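Transcriptional regulator, MerR-family (Cupriavidus metallidurans CH34, PDB 5GPE) binds lead(II) and probably acts as a metal-responsive, DNA-binding transcription regulator of the MerR family. Local coordinates at residues D12-V15 with Q16-R19; Y40-V43 with H44-R47; K57-T60 with L61-R65; A90-R93 with T94-E98. One frame throughout, in Å; residues are numbered along the deposited sequence.

Interaction 1: D12-V15 with Q16-R19; sequences DCLV and QTVR
L14 and V18 meet through the backbone: V18 N gives its hydrogen to L14 O at 3.1 Å with an N-H...O angle of 162°, and T17 N adds a weak bond to the same oxygen. One residue on, R19 N donates to V15 O over 2.9 Å. Among the side chains, C13 SG rests against V18 CG2 at 3.7 Å. The sulfur sits between its backbone N and carbonyl carbon (chi1 76°), which swings it to the V18 side of the turn. L14 and Q16 run side by side, Q16 CG lying 3.8 Å from L14 CB. V15 and R19 do likewise, and V15 CG1 lies over one face of the R19 guanidinium, off-centre toward its rim, 3.5 Å from NH1. A water ties the helix start together: it accepts from L14 N and is hydrogen-bonded to T17 OG1 at 2.8 Å. Further out, V18 packs on I4 and L7 of helix 4-11 and on L48 of helix 42-56, while D12, with positive phi, closes helix 4-11 in a Schellman motif. L14 is the N-cap of helix 15-23, and this link between helices 4-11 and 15-23 is the turn of the MerR-type helix-turn-helix.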
ATOM      1  N   ASP B  12       8.779  21.638  -8.825  1.00 28.04           N
ATOM      2  CA  ASP B  12       9.692  20.669  -8.218  1.00 28.79           C
ATOM      3  C   ASP B  12       9.209  19.215  -8.445  1.00 27.94           C
ATOM      4  O   ASP B  12       9.152  18.403  -7.524  1.00 27.47           O
ATOM      5  CB  ASP B  12       9.900  20.976  -6.724  1.00 31.05           C
ATOM      6  CG  ASP B  12      11.199  20.390  -6.168  1.00 35.48           C
ATOM      7  OD1 ASP B  12      12.098  20.016  -6.951  1.00 38.39           O
ATOM      8  OD2 ASP B  12      11.324  20.298  -4.933  1.00 38.03           O
ATOM      9  N   CYS B  13       8.854  18.914  -9.689  1.00 27.67           N
ATOM     10  CA  CYS B  13       8.478  17.564 -10.074  1.00 29.14           C
ATOM     11  C   CYS B  13       8.916  17.248 -11.499  1.00 26.89           C
ATOM     12  O   CYS B  13       9.221  18.148 -12.290  1.00 30.51           O
ATOM     13  CB  CYS B  13       6.971  17.351  -9.902  1.00 31.05           C
ATOM     14  SG  CYS B  13       5.929  18.093 -11.168  1.00 35.29           S
ATOM     15  N   LEU B  14       8.962  15.959 -11.809  1.00 22.97           N
ATOM     16  CA  LEU B  14       9.395  15.496 -13.116  1.00 22.57           C
ATOM     17  C   LEU B  14       8.366  15.803 -14.192  1.00 20.06           C
ATOM     18  O   LEU B  14       7.160  15.851 -13.928  1.00 22.82           O
ATOM     19  CB  LEU B  14       9.669  13.985 -13.104  1.00 23.43           C
ATOM     20  CG  LEU B  14      10.853  13.489 -12.276  1.00 24.76           C
ATOM     21  CD1 LEU B  14      10.877  11.976 -12.283  1.00 26.59           C
ATOM     22  CD2 LEU B  14      12.179  14.021 -12.801  1.00 25.56           C
ATOM     23  N   VAL B  15       8.854  15.990 -15.416  1.00 19.02           N
ATOM     24  CA  VAL B  15       7.994  16.095 -16.601  1.00 21.04           C
ATOM     25  C   VAL B  15       7.052  14.888 -16.688  1.00 20.62           C
ATOM     26  O   VAL B  15       5.855  15.039 -16.929  1.00 20.53           O
ATOM     27  CB  VAL B  15       8.840  16.233 -17.906  1.00 23.65           C
ATOM     28  CG1 VAL B  15       7.990  16.060 -19.169  1.00 26.15           C
ATOM     29  CG2 VAL B  15       9.548  17.585 -17.940  1.00 24.40           C
ATOM     30  N   GLN B  16       7.599  13.691 -16.513  1.00 19.79           N
ATOM     31  CA  GLN B  16       6.775  12.466 -16.566  1.00 20.96           C
ATOM     32  C   GLN B  16       5.647  12.457 -15.506  1.00 20.27           C
ATOM     33  O   GLN B  16       4.578  11.898 -15.736  1.00 18.70           O
ATOM     34  CB  GLN B  16       7.650  11.214 -16.447  1.00 23.47           C
ATOM     35  CG  GLN B  16       8.360  11.046 -15.111  1.00 24.84           C
ATOM     36  CD  GLN B  16       9.190   9.781 -15.054  1.00 27.89           C
ATOM     37  OE1 GLN B  16       8.797   8.793 -14.426  1.00 31.31           O
ATOM     38  NE2 GLN B  16      10.325   9.786 -15.724  1.00 29.89           N
ATOM     39  N   THR B  17       5.898  13.085 -14.358  1.00 20.04           N
ATOM     40  CA  THR B  17       4.884  13.231 -13.323  1.00 19.79           C
ATOM     41  C   THR B  17       3.765  14.187 -13.759  1.00 18.68           C
ATOM     42  O   THR B  17       2.596  13.895 -13.565  1.00 16.94           O
ATOM     43  CB  THR B  17       5.492  13.676 -11.986  1.00 21.42           C
ATOM     44  OG1 THR B  17       6.486  12.729 -11.589  1.00 24.41           O
ATOM     45  CG2 THR B  17       4.428  13.758 -10.887  1.00 21.91           C
ATOM     46  N   VAL B  18       4.131  15.314 -14.369  1.00 18.54           N
ATOM     47  CA  VAL B  18       3.150  16.217 -14.949  1.00 18.56           C
ATOM     48  C   VAL B  18       2.288  15.478 -15.985  1.00 17.73           C
ATOM     49  O   VAL B  18       1.063  15.606 -15.982  1.00 17.97           O
ATOM     50  CB  VAL B  18       3.807  17.453 -15.620  1.00 19.71           C
ATOM     51  CG1 VAL B  18       2.755  18.352 -16.251  1.00 20.77           C
ATOM     52  CG2 VAL B  18       4.610  18.259 -14.606  1.00 20.50           C
ATOM     53  N   ARG B  19       2.932  14.727 -16.882  1.00 17.20           N
ATOM     54  CA  ARG B  19       2.209  13.975 -17.922  1.00 19.07           C
ATOM     55  C   ARG B  19       1.312  12.885 -17.339  1.00 17.82           C
ATOM     56  O   ARG B  19       0.240  12.607 -17.865  1.00 19.66           O
ATOM     57  CB  ARG B  19       3.180  13.351 -18.936  1.00 20.82           C
ATOM     58  CG  ARG B  19       3.867  14.372 -19.810  1.00 23.87           C
ATOM     59  CD  ARG B  19       4.241  13.831 -21.173  1.00 29.87           C
ATOM     60  NE  ARG B  19       4.780  14.926 -21.974  1.00 36.55           N
ATOM     61  CZ  ARG B  19       6.045  15.116 -22.331  1.00 38.94           C
ATOM     62  NH1 ARG B  19       7.005  14.257 -22.001  1.00 36.07           N
ATOM     63  NH2 ARG B  19       6.336  16.204 -23.048  1.00 46.89           N
TER
HETATM   64  O   HOH W   1       8.032  13.997  -9.650  1.00 20.37           O

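Interaction 2: Y40-V43 with H44-R47; sequences YDEV and HLQR
The H44 ring is gripped from two sides by the residues just before its helix: Y40 points a ring edge at one face, and D41 meets ND1. The two rings form a T-shaped pair with centroids 5.1 Å apart and planes at 87°. Y40 CD2 comes closest, 3.6 Å from H44 CD2, and Y40 CB makes a CH-pi contact over the same ring. With H44 CG anti to its carbonyl carbon (chi1 -61°), the imidazole folds back past the helix start, leaving ND1 3.3 Å from both D41 OD1 and D41 N. It can donate to the first or accept from the second, not both at once. D41 is the N-cap of helix 42-56 in the MerR-type helix-turn-helix region and pairs with H44 in a capping box: V43 N makes the capping bond to D41 OD1 at 3.1 Å, and the weak D41 N to H44 ND1 contact is the return arm. V43 N and ND1 approach OD1 from opposite carboxylate faces. Further out, H44 NE2 bonds E29 O and Y40 OH bonds E22 OE2. E42, bent at chi2 (65°), brings OE2 within 2.9 Å of Q46 NE2, which bonds it from the anti side, out of plane.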
ATOM      1  N   TYR B  40       1.926  26.198 -20.846  1.00 24.26           N
ATOM      2  CA  TYR B  40       1.312  26.226 -19.517  1.00 26.03           C
ATOM      3  C   TYR B  40       1.582  27.571 -18.856  1.00 28.63           C
ATOM      4  O   TYR B  40       2.468  28.308 -19.266  1.00 28.25           O
ATOM      5  CB  TYR B  40       1.867  25.087 -18.651  1.00 25.51           C
ATOM      6  CG  TYR B  40       1.736  23.711 -19.286  1.00 25.06           C
ATOM      7  CD1 TYR B  40       2.715  23.222 -20.152  1.00 25.68           C
ATOM      8  CD2 TYR B  40       0.641  22.898 -19.015  1.00 25.86           C
ATOM      9  CE1 TYR B  40       2.607  21.967 -20.731  1.00 27.17           C
ATOM     10  CE2 TYR B  40       0.514  21.636 -19.588  1.00 26.33           C
ATOM     11  CZ  TYR B  40       1.502  21.176 -20.442  1.00 28.60           C
ATOM     12  OH  TYR B  40       1.396  19.933 -21.009  1.00 30.08           O
ATOM     13  N   ASP B  41       0.827  27.872 -17.812  1.00 31.07           N
ATOM     14  CA  ASP B  41       0.947  29.135 -17.076  1.00 32.96           C
ATOM     15  C   ASP B  41       0.762  28.934 -15.560  1.00 31.79           C
ATOM     16  O   ASP B  41       0.753  27.788 -15.068  1.00 28.52           O
ATOM     17  CB  ASP B  41      -0.023  30.182 -17.671  1.00 39.30           C
ATOM     18  CG  ASP B  41      -1.494  29.851 -17.438  1.00 44.42           C
ATOM     19  OD1 ASP B  41      -1.830  29.028 -16.560  1.00 51.47           O
ATOM     20  OD2 ASP B  41      -2.335  30.433 -18.151  1.00 56.41           O
ATOM     21  N   GLU B  42       0.600  30.044 -14.841  1.00 31.29           N
ATOM     22  CA  GLU B  42       0.512  30.070 -13.372  1.00 31.76           C
ATOM     23  C   GLU B  42      -0.584  29.163 -12.790  1.00 29.57           C
ATOM     24  O   GLU B  42      -0.405  28.582 -11.714  1.00 26.97           O
ATOM     25  CB  GLU B  42       0.309  31.521 -12.883  1.00 33.47           C
ATOM     26  CG  GLU B  42       0.374  31.727 -11.363  1.00 37.38           C
ATOM     27  CD  GLU B  42       1.745  31.443 -10.745  1.00 39.14           C
ATOM     28  OE1 GLU B  42       2.768  31.427 -11.473  1.00 40.83           O
ATOM     29  OE2 GLU B  42       1.798  31.232  -9.512  1.00 43.94           O
ATOM     30  N   VAL B  43      -1.703  29.051 -13.498  1.00 28.71           N
ATOM     31  CA  VAL B  43      -2.831  28.206 -13.065  1.00 29.76           C
ATOM     32  C   VAL B  43      -2.393  26.736 -12.934  1.00 27.75           C
ATOM     33  O   VAL B  43      -2.773  26.054 -11.982  1.00 27.11           O
ATOM     34  CB  VAL B  43      -4.044  28.324 -14.021  1.00 33.21           C
ATOM     35  CG1 VAL B  43      -5.165  27.375 -13.615  1.00 35.07           C
ATOM     36  CG2 VAL B  43      -4.580  29.756 -14.040  1.00 35.01           C
ATOM     37  N   HIS B  44      -1.607  26.265 -13.901  1.00 27.46           N
ATOM     38  CA  HIS B  44      -1.108  24.887 -13.913  1.00 26.02           C
ATOM     39  C   HIS B  44      -0.110  24.636 -12.798  1.00 24.90           C
ATOM     40  O   HIS B  44      -0.156  23.586 -12.156  1.00 25.36           O
ATOM     41  CB  HIS B  44      -0.467  24.531 -15.253  1.00 27.59           C
ATOM     42  CG  HIS B  44      -1.412  24.617 -16.411  1.00 28.85           C
ATOM     43  ND1 HIS B  44      -1.658  25.795 -17.082  1.00 27.63           N
ATOM     44  CD2 HIS B  44      -2.191  23.679 -17.003  1.00 28.30           C
ATOM     45  CE1 HIS B  44      -2.539  25.582 -18.040  1.00 27.71           C
ATOM     46  NE2 HIS B  44      -2.877  24.306 -18.013  1.00 29.21           N
ATOM     47  N   LEU B  45       0.757  25.611 -12.550  1.00 23.40           N
ATOM     48  CA  LEU B  45       1.699  25.547 -11.435  1.00 25.08           C
ATOM     49  C   LEU B  45       0.966  25.424 -10.094  1.00 23.22           C
ATOM     50  O   LEU B  45       1.277  24.541  -9.298  1.00 22.05           O
ATOM     51  CB  LEU B  45       2.639  26.763 -11.420  1.00 28.24           C
ATOM     52  CG  LEU B  45       3.655  26.857 -10.265  1.00 29.40           C
ATOM     53  CD1 LEU B  45       4.530  25.610 -10.165  1.00 27.43           C
ATOM     54  CD2 LEU B  45       4.525  28.102 -10.413  1.00 30.64           C
ATOM     55  N   GLN B  46      -0.014  26.294  -9.858  1.00 22.26           N
ATOM     56  CA  GLN B  46      -0.778  26.262  -8.609  1.00 24.28           C
ATOM     57  C   GLN B  46      -1.557  24.952  -8.445  1.00 22.71           C
ATOM     58  O   GLN B  46      -1.719  24.444  -7.337  1.00 20.81           O
ATOM     59  CB  GLN B  46      -1.724  27.463  -8.499  1.00 27.51           C
ATOM     60  CG  GLN B  46      -1.011  28.799  -8.283  1.00 30.02           C
ATOM     61  CD  GLN B  46       0.015  28.743  -7.153  1.00 32.87           C
ATOM     62  OE1 GLN B  46      -0.264  28.211  -6.069  1.00 35.25           O
ATOM     63  NE2 GLN B  46       1.219  29.251  -7.413  1.00 34.40           N
ATOM     64  N   ARG B  47      -1.979  24.367  -9.554  1.00 22.57           N
ATOM     65  CA  ARG B  47      -2.662  23.095  -9.553  1.00 23.66           C
ATOM     66  C   ARG B  47      -1.701  21.988  -9.121  1.00 22.79           C
ATOM     67  O   ARG B  47      -2.006  21.208  -8.297  1.00 21.83           O
ATOM     68  CB  ARG B  47      -3.191  22.802 -10.927  1.00 27.37           C
ATOM     69  CG  ARG B  47      -3.661  21.398 -11.125  1.00 29.79           C
ATOM     70  CD  ARG B  47      -4.861  21.180 -10.298  1.00 31.97           C
ATOM     71  NE  ARG B  47      -5.949  22.086 -10.564  1.00 34.52           N
ATOM     72  CZ  ARG B  47      -6.926  21.868 -11.416  1.00 33.21           C
ATOM     73  NH1 ARG B  47      -6.950  20.808 -12.153  1.00 33.01           N
ATOM     74  NH2 ARG B  47      -7.888  22.739 -11.515  1.00 38.84           N
TER

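Interaction 3: K57-T60 with L61-R65; sequences KDMT and LDEIR
E63 reaches back from the first turn of its helix to T60 and M59. Its CB lies 3.4 Å from M59 CG, the two side chains crossing at about a right angle. CG passes T60 OG1 at 3.6 Å, and CD stays close to M59 CG at 3.7 Å. At the tip OE1 accepts from T60 N over 2.9 Å in an almost straight bond, N-H...O 172°, met on the anti side of the carboxylate. E63 CG is anti to the carbonyl carbon (chi1 -68°) and the chain is extended beyond it, which carries the carboxylate back along the helix start. In return, E63 N donates to T60 OG1 at 3.2 Å, completing the capping box in which T60 is the N-cap of helix 61-71. Just before it, D58 with positive phi ends helix 42-56 in a Schellman motif, so a very short connection joins the two helices. E63 OE2 bonds H88 ND1 on helix 79-111 and the other ring nitrogen of H88, NE2, bonds D58 OD2, linking both acids to the long helix. M59 CB also packs on I64 CG1, 3.9 Å away, and I64 in turn touches C54 and R55 of helix 42-56.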
ATOM      1  N   LYS B  57      -0.473  14.328   2.060  1.00 23.14           N
ATOM      2  CA  LYS B  57      -1.443  13.950   3.107  1.00 22.09           C
ATOM      3  C   LYS B  57      -2.149  12.613   2.806  1.00 20.12           C
ATOM      4  O   LYS B  57      -3.257  12.381   3.269  1.00 20.17           O
ATOM      5  CB  LYS B  57      -2.440  15.089   3.343  1.00 22.34           C
ATOM      6  CG  LYS B  57      -1.756  16.308   3.969  1.00 25.41           C
ATOM      7  CD  LYS B  57      -2.634  17.529   3.984  1.00 27.41           C
ATOM      8  CE  LYS B  57      -1.834  18.807   4.237  1.00 31.23           C
ATOM      9  NZ  LYS B  57      -1.160  18.813   5.570  1.00 33.66           N
ATOM     10  N   ASP B  58      -1.490  11.755   2.026  1.00 19.93           N
ATOM     11  CA  ASP B  58      -1.912  10.366   1.776  1.00 21.97           C
ATOM     12  C   ASP B  58      -3.139  10.257   0.862  1.00 20.47           C
ATOM     13  O   ASP B  58      -3.773   9.207   0.785  1.00 20.57           O
ATOM     14  CB  ASP B  58      -2.178   9.652   3.113  1.00 23.90           C
ATOM     15  CG  ASP B  58      -2.279   8.139   2.981  1.00 26.88           C
ATOM     16  OD1 ASP B  58      -1.359   7.542   2.396  1.00 34.28           O
ATOM     17  OD2 ASP B  58      -3.278   7.549   3.488  1.00 27.10           O
ATOM     18  N   MET B  59      -3.508  11.326   0.180  1.00 18.87           N
ATOM     19  CA  MET B  59      -4.705  11.243  -0.642  1.00 21.62           C
ATOM     20  C   MET B  59      -4.459  10.487  -1.945  1.00 17.87           C
ATOM     21  O   MET B  59      -3.466  10.702  -2.614  1.00 16.28           O
ATOM     22  CB  MET B  59      -5.231  12.596  -1.026  1.00 25.77           C
ATOM     23  CG  MET B  59      -6.647  12.990  -0.498  1.00 35.54           C
ATOM     24  SD  MET B  59      -6.408  13.525   1.146  1.00 52.60           S
ATOM     25  CE  MET B  59      -6.038  15.244   0.842  1.00 50.46           C
ATOM     26  N   THR B  60      -5.422   9.668  -2.319  1.00 16.98           N
ATOM     27  CA  THR B  60      -5.362   8.957  -3.587  1.00 17.45           C
ATOM     28  C   THR B  60      -5.751   9.889  -4.727  1.00 17.91           C
ATOM     29  O   THR B  60      -6.347  10.955  -4.511  1.00 19.22           O
ATOM     30  CB  THR B  60      -6.343   7.768  -3.621  1.00 18.20           C
ATOM     31  OG1 THR B  60      -7.685   8.271  -3.718  1.00 17.77           O
ATOM     32  CG2 THR B  60      -6.183   6.878  -2.371  1.00 19.57           C
ATOM     33  N   LEU B  61      -5.472   9.451  -5.944  1.00 18.68           N
ATOM     34  CA  LEU B  61      -5.884  10.192  -7.145  1.00 20.61           C
ATOM     35  C   LEU B  61      -7.401  10.416  -7.233  1.00 18.95           C
ATOM     36  O   LEU B  61      -7.844  11.448  -7.716  1.00 17.20           O
ATOM     37  CB  LEU B  61      -5.405   9.485  -8.412  1.00 24.78           C
ATOM     38  CG  LEU B  61      -4.052   9.905  -9.034  1.00 28.17           C
ATOM     39  CD1 LEU B  61      -2.995  10.326  -8.033  1.00 28.58           C
ATOM     40  CD2 LEU B  61      -3.534   8.769  -9.898  1.00 34.69           C
ATOM     41  N   ASP B  62      -8.189   9.447  -6.757  1.00 20.19           N
ATOM     42  CA  ASP B  62      -9.667   9.574  -6.722  1.00 21.48           C
ATOM     43  C   ASP B  62     -10.147  10.664  -5.755  1.00 19.61           C
ATOM     44  O   ASP B  62     -11.033  11.455  -6.086  1.00 18.99           O
ATOM     45  CB  ASP B  62     -10.326   8.236  -6.349  1.00 23.32           C
ATOM     46  CG  ASP B  62     -10.109   7.169  -7.408  1.00 24.70           C
ATOM     47  OD1 ASP B  62     -10.330   7.464  -8.601  1.00 26.71           O
ATOM     48  OD2 ASP B  62      -9.708   6.045  -7.050  1.00 30.35           O
ATOM     49  N   GLU B  63      -9.550  10.711  -4.567  1.00 17.93           N
ATOM     50  CA  GLU B  63      -9.839  11.787  -3.598  1.00 17.37           C
ATOM     51  C   GLU B  63      -9.436  13.158  -4.132  1.00 16.37           C
ATOM     52  O   GLU B  63     -10.139  14.147  -3.945  1.00 16.18           O
ATOM     53  CB  GLU B  63      -9.129  11.526  -2.270  1.00 18.62           C
ATOM     54  CG  GLU B  63      -9.669  10.330  -1.491  1.00 20.80           C
ATOM     55  CD  GLU B  63      -8.794   9.979  -0.296  1.00 23.03           C
ATOM     56  OE1 GLU B  63      -7.646   9.514  -0.492  1.00 22.94           O
ATOM     57  OE2 GLU B  63      -9.238  10.212   0.856  1.00 28.96           O
ATOM     58  N   ILE B  64      -8.298  13.212  -4.802  1.00 16.58           N
ATOM     59  CA  ILE B  64      -7.785  14.475  -5.340  1.00 16.93           C
ATOM     60  C   ILE B  64      -8.682  15.000  -6.459  1.00 17.08           C
ATOM     61  O   ILE B  64      -8.917  16.193  -6.563  1.00 17.81           O
ATOM     62  CB  ILE B  64      -6.313  14.337  -5.788  1.00 17.70           C
ATOM     63  CG1 ILE B  64      -5.435  14.134  -4.557  1.00 18.05           C
ATOM     64  CG2 ILE B  64      -5.838  15.574  -6.558  1.00 17.97           C
ATOM     65  CD1 ILE B  64      -4.027  13.650  -4.850  1.00 20.31           C
ATOM     66  N   ARG B  65      -9.165  14.082  -7.276  1.00 18.08           N
ATOM     67  CA  ARG B  65     -10.076  14.348  -8.365  1.00 19.74           C
ATOM     68  C   ARG B  65     -11.347  15.001  -7.743  1.00 18.22           C
ATOM     69  O   ARG B  65     -11.812  15.986  -8.193  1.00 15.55           O
ATOM     70  CB  ARG B  65     -10.396  13.073  -9.169  1.00 23.25           C
ATOM     71  CG  ARG B  65     -10.482  13.272 -10.671  1.00 30.44           C
ATOM     72  CD  ARG B  65     -10.242  12.057 -11.626  1.00 36.22           C
ATOM     73  NE  ARG B  65      -9.837  10.848 -10.955  1.00 39.71           N
ATOM     74  CZ  ARG B  65      -8.819  10.078 -11.282  1.00 40.38           C
ATOM     75  NH1 ARG B  65      -8.102  10.329 -12.318  1.00 46.19           N
ATOM     76  NH2 ARG B  65      -8.522   9.050 -10.556  1.00 35.25           N
TER

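Interaction 4: A90-R93 with T94-E98; sequences AQVR and TKMKE
The backbone is regular alpha-helix, each N-H bonding the carbonyl four residues back: T94 N to A90 O, K95 N to Q91 O, M96 N to V92 O at 3.0 Å and K97 N to R93 O at 3.3 Å. T94 adds a second donor to the first of these carbonyls. Its OG1, anti to the carbonyl carbon (chi1 -61°), turns back along the helix and gives its hydrogen to A90 O at 3.2 Å, on the opposite face of the carbonyl plane from T94 N. M96 likewise reaches back over the preceding turn. It is extended through chi2 and then bends at chi3 (-66°), which sets the methyl CE 3.9 Å from V92 CG1 and 3.6 Å from R93 CA, an apolar contact within one chain. Across the dimer, the extended R93 makes a salt bridge through NE with E103 of the second subunit, V92 packs on L102 of that subunit, and K95 lies against K95 of the other chain. This pairing agrees with the coiled coil predicted for residues 85-119, part of the long dimer helix. V92 on L102 and R93 with E103 suggest that apolar packing and electrostatics both contribute to the interface.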
ATOM      1  N   ALA B  90     -10.793   8.048   9.528  1.00 17.67           N
ATOM      2  CA  ALA B  90     -11.369   6.754   9.974  1.00 19.65           C
ATOM      3  C   ALA B  90     -10.599   5.562   9.391  1.00 19.72           C
ATOM      4  O   ALA B  90     -10.297   4.590  10.091  1.00 21.95           O
ATOM      5  CB  ALA B  90     -12.844   6.660   9.599  1.00 20.77           C
ATOM      6  N   GLN B  91     -10.291   5.654   8.102  1.00 19.90           N
ATOM      7  CA  GLN B  91      -9.458   4.657   7.408  1.00 21.85           C
ATOM      8  C   GLN B  91      -8.075   4.437   8.049  1.00 17.66           C
ATOM      9  O   GLN B  91      -7.627   3.297   8.230  1.00 16.22           O
ATOM     10  CB  GLN B  91      -9.244   5.055   5.955  1.00 27.27           C
ATOM     11  CG  GLN B  91      -9.945   4.157   4.972  1.00 34.51           C
ATOM     12  CD  GLN B  91     -10.097   4.796   3.608  1.00 49.22           C
ATOM     13  OE1 GLN B  91     -11.195   4.818   3.053  1.00 54.98           O
ATOM     14  NE2 GLN B  91      -8.997   5.332   3.061  1.00 57.73           N
ATOM     15  N   VAL B  92      -7.403   5.538   8.355  1.00 15.67           N
ATOM     16  CA  VAL B  92      -6.080   5.483   8.962  1.00 16.21           C
ATOM     17  C   VAL B  92      -6.135   4.866  10.350  1.00 16.38           C
ATOM     18  O   VAL B  92      -5.241   4.096  10.734  1.00 17.09           O
ATOM     19  CB  VAL B  92      -5.437   6.896   9.001  1.00 16.96           C
ATOM     20  CG1 VAL B  92      -4.165   6.910   9.825  1.00 18.87           C
ATOM     21  CG2 VAL B  92      -5.106   7.326   7.582  1.00 18.00           C
ATOM     22  N   ARG B  93      -7.177   5.197  11.110  1.00 16.11           N
ATOM     23  CA  ARG B  93      -7.353   4.651  12.457  1.00 17.54           C
ATOM     24  C   ARG B  93      -7.540   3.127  12.449  1.00 17.72           C
ATOM     25  O   ARG B  93      -6.987   2.417  13.289  1.00 16.62           O
ATOM     26  CB  ARG B  93      -8.516   5.343  13.178  1.00 19.52           C
ATOM     27  CG  ARG B  93      -8.164   6.764  13.617  1.00 20.04           C
ATOM     28  CD  ARG B  93      -9.370   7.535  14.116  1.00 21.36           C
ATOM     29  NE  ARG B  93      -8.955   8.843  14.597  1.00 23.26           N
ATOM     30  CZ  ARG B  93      -9.755   9.859  14.915  1.00 21.14           C
ATOM     31  NH1 ARG B  93     -11.067   9.775  14.803  1.00 19.15           N
ATOM     32  NH2 ARG B  93      -9.204  10.992  15.337  1.00 21.59           N
ATOM     33  N   THR B  94      -8.307   2.636  11.485  1.00 18.18           N
ATOM     34  CA  THR B  94      -8.520   1.184  11.350  1.00 18.52           C
ATOM     35  C   THR B  94      -7.208   0.486  10.951  1.00 17.75           C
ATOM     36  O   THR B  94      -6.870  -0.570  11.476  1.00 17.74           O
ATOM     37  CB  THR B  94      -9.626   0.883  10.335  1.00 19.13           C
ATOM     38  OG1 THR B  94     -10.843   1.469  10.793  1.00 18.41           O
ATOM     39  CG2 THR B  94      -9.824  -0.625  10.159  1.00 20.53           C
ATOM     40  N   LYS B  95      -6.472   1.096  10.035  1.00 17.62           N
ATOM     41  CA  LYS B  95      -5.182   0.553   9.601  1.00 18.57           C
ATOM     42  C   LYS B  95      -4.187   0.462  10.768  1.00 17.41           C
ATOM     43  O   LYS B  95      -3.470  -0.516  10.889  1.00 16.55           O
ATOM     44  CB  LYS B  95      -4.607   1.379   8.439  1.00 20.30           C
ATOM     45  CG  LYS B  95      -3.312   0.845   7.865  1.00 23.87           C
ATOM     46  CD  LYS B  95      -3.486  -0.525   7.202  1.00 30.03           C
ATOM     47  CE  LYS B  95      -2.124  -1.178   6.900  1.00 37.03           C
ATOM     48  NZ  LYS B  95      -1.412  -0.491   5.791  1.00 44.42           N
ATOM     49  N   MET B  96      -4.169   1.470  11.631  1.00 16.02           N
ATOM     50  CA  MET B  96      -3.286   1.466  12.814  1.00 19.96           C
ATOM     51  C   MET B  96      -3.596   0.308  13.773  1.00 19.58           C
ATOM     52  O   MET B  96      -2.683  -0.337  14.303  1.00 19.95           O
ATOM     53  CB  MET B  96      -3.347   2.809  13.558  1.00 21.95           C
ATOM     54  CG  MET B  96      -2.510   3.893  12.881  1.00 24.99           C
ATOM     55  SD  MET B  96      -2.473   5.489  13.739  1.00 33.94           S
ATOM     56  CE  MET B  96      -4.151   6.000  13.574  1.00 29.88           C
ATOM     57  N   LYS B  97      -4.879   0.036  13.968  1.00 18.84           N
ATOM     58  CA  LYS B  97      -5.302  -1.120  14.782  1.00 19.90           C
ATOM     59  C   LYS B  97      -4.827  -2.439  14.187  1.00 18.05           C
ATOM     60  O   LYS B  97      -4.288  -3.281  14.893  1.00 17.70           O
ATOM     61  CB  LYS B  97      -6.812  -1.157  14.952  1.00 21.27           C
ATOM     62  CG  LYS B  97      -7.332  -0.147  15.950  1.00 24.39           C
ATOM     63  CD  LYS B  97      -8.828   0.034  15.770  1.00 28.04           C
ATOM     64  CE  LYS B  97      -9.441   0.776  16.933  1.00 33.30           C
ATOM     65  NZ  LYS B  97     -10.924   0.799  16.791  1.00 41.17           N
ATOM     66  N   GLU B  98      -5.040  -2.602  12.887  1.00 15.48           N
ATOM     67  CA  GLU B  98      -4.602  -3.796  12.151  1.00 17.89           C
ATOM     68  C   GLU B  98      -3.084  -3.979  12.176  1.00 16.09           C
ATOM     69  O   GLU B  98      -2.595  -5.079  12.431  1.00 14.54           O
ATOM     70  CB  GLU B  98      -5.097  -3.769  10.702  1.00 19.19           C
ATOM     71  CG  GLU B  98      -6.622  -3.830  10.566  1.00 21.73           C
ATOM     72  CD  GLU B  98      -7.107  -4.122   9.141  1.00 24.62           C
ATOM     73  OE1 GLU B  98      -8.149  -3.548   8.711  1.00 21.57           O
ATOM     74  OE2 GLU B  98      -6.460  -4.951   8.452  1.00 29.75           O
TER

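How the interactions relate
The four contacts follow one another along the chain. Interactions 1, 2 and 3 each mark a helix start within the MerR-type helix-turn-helix region: helix 15-23, helix 42-56 and helix 61-71. Interaction 4 lies within the long helix 79-111. Centres of interactions 1 and 2 are about 13 Å apart, on the same side of the chain's centre, and V18 on L48 joins their helices. Interaction 3 is about 17 Å from interaction 4 by centres, with H88 of the long helix bonding E63 and D58. Interactions 2 and 4 have centres about 35 Å apart. Both 3 and 4 touch the second subunit, which is consistent with interaction 3 connecting the probable DNA-binding end to the dimer helix.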